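Local structure of RabGDI protein (Plasmodium falciparum 3D7, 3P1W) at residues K305-K319 against K422-D434. The protein probably acts as a Rab GDP-dissociation inhibitor, holding Rab GTPases in their GDP-bound state during vesicle transport. Sequence-based numbering, arbitrary orientation.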
# COMPACT_ATOMS: atom_id res chain seq x y z
N LYS A 305 11.72 14.47 19.98
CA LYS A 305 11.52 13.20 19.28
C LYS A 305 12.00 13.25 17.85
O LYS A 305 12.06 14.32 17.24
CB LYS A 305 10.02 12.81 19.29
CG LYS A 305 9.41 12.74 20.72
CD LYS A 305 7.94 12.35 20.69
CE LYS A 305 7.25 12.52 22.05
NZ LYS A 305 7.96 11.86 23.19
N VAL A 306 12.29 12.07 17.30
CA VAL A 306 12.62 11.95 15.90
C VAL A 306 11.72 10.87 15.28
O VAL A 306 11.42 9.87 15.91
CB VAL A 306 14.11 11.55 15.71
CG1 VAL A 306 14.41 11.11 14.27
CG2 VAL A 306 15.04 12.69 16.10
N ILE A 307 11.29 11.11 14.04
CA ILE A 307 10.65 10.05 13.21
C ILE A 307 11.51 9.91 12.00
O ILE A 307 11.86 10.91 11.38
CB ILE A 307 9.21 10.42 12.80
CG1 ILE A 307 8.31 10.57 14.02
CG2 ILE A 307 8.62 9.34 11.85
CD1 ILE A 307 7.04 11.40 13.72
N CYS A 308 11.88 8.68 11.64
CA CYS A 308 12.70 8.52 10.46
C CYS A 308 12.50 7.17 9.83
O CYS A 308 11.97 6.27 10.45
CB CYS A 308 14.17 8.71 10.81
SG CYS A 308 14.88 7.51 11.95
N ASP A 309 12.94 7.05 8.59
CA ASP A 309 12.94 5.73 7.94
C ASP A 309 14.23 4.97 8.30
O ASP A 309 15.16 5.55 8.87
CB ASP A 309 12.69 5.89 6.44
CG ASP A 309 13.85 6.45 5.68
OD1 ASP A 309 14.86 5.74 5.48
OD2 ASP A 309 13.71 7.57 5.18
N PRO A 310 14.29 3.66 7.99
CA PRO A 310 15.40 2.85 8.42
C PRO A 310 16.78 3.31 7.93
O PRO A 310 17.79 3.06 8.60
CB PRO A 310 15.03 1.44 7.90
CG PRO A 310 13.57 1.43 7.88
CD PRO A 310 13.22 2.84 7.37
N SER A 311 16.83 4.03 6.81
CA SER A 311 18.10 4.46 6.26
C SER A 311 18.83 5.45 7.15
O SER A 311 20.05 5.63 6.98
CB SER A 311 17.97 5.06 4.86
OG SER A 311 17.36 6.32 4.85
N TYR A 312 18.11 6.10 8.06
CA TYR A 312 18.71 7.10 8.96
C TYR A 312 19.25 6.53 10.27
O TYR A 312 19.90 7.26 11.06
CB TYR A 312 17.73 8.25 9.22
CG TYR A 312 17.57 9.11 8.02
CD1 TYR A 312 18.45 10.16 7.75
CD2 TYR A 312 16.52 8.88 7.11
CE1 TYR A 312 18.30 10.96 6.63
CE2 TYR A 312 16.37 9.66 5.99
CZ TYR A 312 17.26 10.69 5.74
OH TYR A 312 17.08 11.45 4.59
N VAL A 313 19.07 5.23 10.49
CA VAL A 313 19.49 4.59 11.73
C VAL A 313 20.36 3.38 11.50
O VAL A 313 20.48 2.51 12.37
CB VAL A 313 18.27 4.22 12.63
CG1 VAL A 313 17.52 5.48 13.12
CG2 VAL A 313 17.28 3.25 11.89
N MET A 314 21.03 3.34 10.35
CA MET A 314 21.83 2.17 10.01
C MET A 314 23.10 2.07 10.85
O MET A 314 23.69 1.00 10.92
CB MET A 314 22.21 2.19 8.53
CG MET A 314 21.05 2.05 7.59
SD MET A 314 20.30 0.42 7.67
CE MET A 314 21.49 -0.47 6.67
N HIS A 315 23.48 3.19 11.47
CA HIS A 315 24.62 3.26 12.40
C HIS A 315 24.27 3.04 13.87
O HIS A 315 25.17 2.94 14.71
CB HIS A 315 25.32 4.63 12.25
CG HIS A 315 24.44 5.81 12.51
ND1 HIS A 315 23.20 5.97 11.93
CD2 HIS A 315 24.66 6.92 13.26
CE1 HIS A 315 22.69 7.13 12.32
NE2 HIS A 315 23.57 7.72 13.12
N LEU A 316 22.98 2.95 14.18
CA LEU A 316 22.51 2.87 15.57
C LEU A 316 22.15 1.45 15.95
O LEU A 316 21.55 0.69 15.14
CB LEU A 316 21.30 3.77 15.81
CG LEU A 316 21.48 5.26 15.62
CD1 LEU A 316 20.19 5.94 16.06
CD2 LEU A 316 22.71 5.78 16.40
N LYS A 317 22.48 1.12 17.18
CA LYS A 317 22.30 -0.20 17.76
C LYS A 317 20.84 -0.49 18.09
O LYS A 317 20.15 0.36 18.61
CB LYS A 317 23.16 -0.27 19.04
CG LYS A 317 23.21 -1.59 19.75
CD LYS A 317 23.87 -1.48 21.13
CE LYS A 317 25.36 -1.23 21.08
NZ LYS A 317 25.94 -1.02 22.47
N ASN A 318 20.37 -1.69 17.73
CA ASN A 318 19.08 -2.20 18.16
C ASN A 318 17.91 -1.26 17.85
O ASN A 318 17.03 -1.00 18.69
CB ASN A 318 19.12 -2.55 19.65
CG ASN A 318 18.02 -3.49 20.06
OD1 ASN A 318 17.53 -4.29 19.25
ND2 ASN A 318 17.59 -3.40 21.31
N LYS A 319 17.90 -0.75 16.63
CA LYS A 319 16.82 0.12 16.15
C LYS A 319 15.92 -0.60 15.16
O LYS A 319 14.71 -0.45 15.21
CB LYS A 319 17.36 1.37 15.45
CG LYS A 319 18.06 2.38 16.37
CD LYS A 319 17.22 2.77 17.58
CE LYS A 319 15.94 3.50 17.24
NZ LYS A 319 15.13 3.83 18.43
N LYS A 422 7.64 1.46 21.32
CA LYS A 422 7.80 2.68 22.09
C LYS A 422 9.24 2.76 22.59
O LYS A 422 9.54 2.41 23.74
CB LYS A 422 6.78 2.78 23.23
CG LYS A 422 6.65 4.22 23.78
N PRO A 423 10.14 3.21 21.70
CA PRO A 423 11.55 3.28 22.03
C PRO A 423 11.83 4.31 23.11
O PRO A 423 11.36 5.43 23.03
CB PRO A 423 12.23 3.65 20.70
CG PRO A 423 11.19 4.03 19.79
CD PRO A 423 9.85 3.64 20.33
N ALA A 424 12.58 3.89 24.12
CA ALA A 424 13.00 4.75 25.23
C ALA A 424 13.75 5.99 24.74
O ALA A 424 13.69 7.07 25.35
CB ALA A 424 13.88 3.95 26.18
N ASP A 425 14.48 5.83 23.64
CA ASP A 425 15.31 6.92 23.12
C ASP A 425 14.52 7.98 22.32
O ASP A 425 15.11 8.97 21.89
CB ASP A 425 16.45 6.35 22.28
CG ASP A 425 15.98 5.70 20.98
OD1 ASP A 425 14.76 5.74 20.64
OD2 ASP A 425 16.85 5.14 20.29
N ASN A 426 13.22 7.74 22.10
CA ASN A 426 12.37 8.68 21.34
C ASN A 426 12.73 8.84 19.85
O ASN A 426 12.40 9.86 19.23
CB ASN A 426 12.29 10.05 22.03
CG ASN A 426 11.45 10.02 23.28
OD1 ASN A 426 10.38 9.42 23.27
ND2 ASN A 426 11.92 10.66 24.35
N ILE A 427 13.36 7.80 19.29
CA ILE A 427 13.62 7.74 17.86
C ILE A 427 12.67 6.67 17.31
O ILE A 427 12.87 5.47 17.57
CB ILE A 427 15.07 7.41 17.53
CG1 ILE A 427 16.02 8.47 18.12
CG2 ILE A 427 15.28 7.34 16.00
CD1 ILE A 427 17.47 8.09 18.04
N PHE A 428 11.63 7.12 16.61
CA PHE A 428 10.56 6.25 16.11
C PHE A 428 10.86 5.99 14.66
O PHE A 428 10.93 6.94 13.88
CB PHE A 428 9.20 6.94 16.22
CG PHE A 428 8.75 7.16 17.64
CD1 PHE A 428 7.84 6.30 18.23
CD2 PHE A 428 9.29 8.20 18.39
CE1 PHE A 428 7.45 6.50 19.54
CE2 PHE A 428 8.90 8.39 19.73
CZ PHE A 428 7.97 7.53 20.30
N VAL A 429 11.06 4.72 14.32
CA VAL A 429 11.48 4.32 12.98
C VAL A 429 10.32 3.68 12.22
O VAL A 429 9.68 2.76 12.71
CB VAL A 429 12.69 3.35 13.02
CG1 VAL A 429 13.17 3.05 11.62
CG2 VAL A 429 13.88 3.99 13.83
N THR A 430 10.03 4.20 11.03
CA THR A 430 9.00 3.59 10.16
C THR A 430 9.51 2.26 9.59
O THR A 430 10.70 2.11 9.29
CB THR A 430 8.57 4.53 9.03
OG1 THR A 430 9.69 4.96 8.27
CG2 THR A 430 7.80 5.75 9.58
N SER A 431 8.61 1.30 9.44
CA SER A 431 8.94 0.05 8.76
C SER A 431 9.10 0.25 7.26
O SER A 431 8.55 1.19 6.66
CB SER A 431 7.89 -1.03 9.10
OG SER A 431 6.63 -0.69 8.53
N SER A 432 9.82 -0.65 6.61
CA SER A 432 9.94 -0.60 5.17
C SER A 432 8.58 -0.91 4.55
O SER A 432 7.79 -1.62 5.16
CB SER A 432 10.95 -1.61 4.68
OG SER A 432 12.17 -1.48 5.38
N TYR A 433 8.33 -0.36 3.36
CA TYR A 433 7.09 -0.63 2.62
C TYR A 433 7.09 -2.10 2.17
O TYR A 433 8.07 -2.58 1.63
CB TYR A 433 6.90 0.31 1.41
CG TYR A 433 6.79 1.73 1.85
CD1 TYR A 433 5.58 2.28 2.23
CD2 TYR A 433 7.94 2.50 2.00
CE1 TYR A 433 5.50 3.57 2.71
CE2 TYR A 433 7.87 3.79 2.49
CZ TYR A 433 6.66 4.31 2.83
OH TYR A 433 6.61 5.58 3.34
N ASP A 434 5.97 -2.77 2.45
CA ASP A 434 5.82 -4.20 2.08
C ASP A 434 5.27 -4.39 0.67
O ASP A 434 4.98 -3.43 -0.06
CB ASP A 434 4.99 -4.93 3.16
CG ASP A 434 3.53 -4.56 3.14
OD1 ASP A 434 3.02 -4.07 2.10
OD2 ASP A 434 2.85 -4.76 4.17
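The buried Lys319 folds its side chain back over strand 427-429, where its ammonium group meets both a carboxylate and a strand carbonyl. Bends at chi2 (-51°) and chi3 (-65°) curl the chain so that NZ makes a salt bridge to Asp425 OD2 at 2.9 Å, using that oxygen's syn lone pair, and also bonds to Ile427 O at 2.9 Å, in the carbonyl plane. Asp425 OD1 meanwhile closes an Asx turn by accepting from Ile427 N, which approaches from above the carboxylate plane.

Beneath this lysine, strands 305-308 and 427-429 pair in parallel, forming an edge of the Rossmann-like sheet whose strand 20-26 flanks 305-308 on its other side. The ladder runs Val306 N to Asn426 O (2.9 Å), Phe428 N to Val306 O (2.8 Å), Cys308 N to Phe428 O (3.0 Å) and Thr430 N to Cys308 O (2.9 Å). On the Lys319 side of the sheet, Val313 and Val429 meet tip to tip, CG2 to CG2 at 4.0 Å, beside Cys308 SG and Ile427 CG2. The opposite face carries Ile307 and Phe428; helix 440-454 packs against Phe428, whose ring edge borders Val306 O. Beyond the ladder, Thr430 OG1 bonds to Glu32 of helix 30-41.

Paired with a carboxylate and bonded to a carbonyl, Lys319 probably stays charged despite burial, tying the end of the loop that leads into strand 320-333 to the Pro423-Asn426 turn just ahead of strand 427-429.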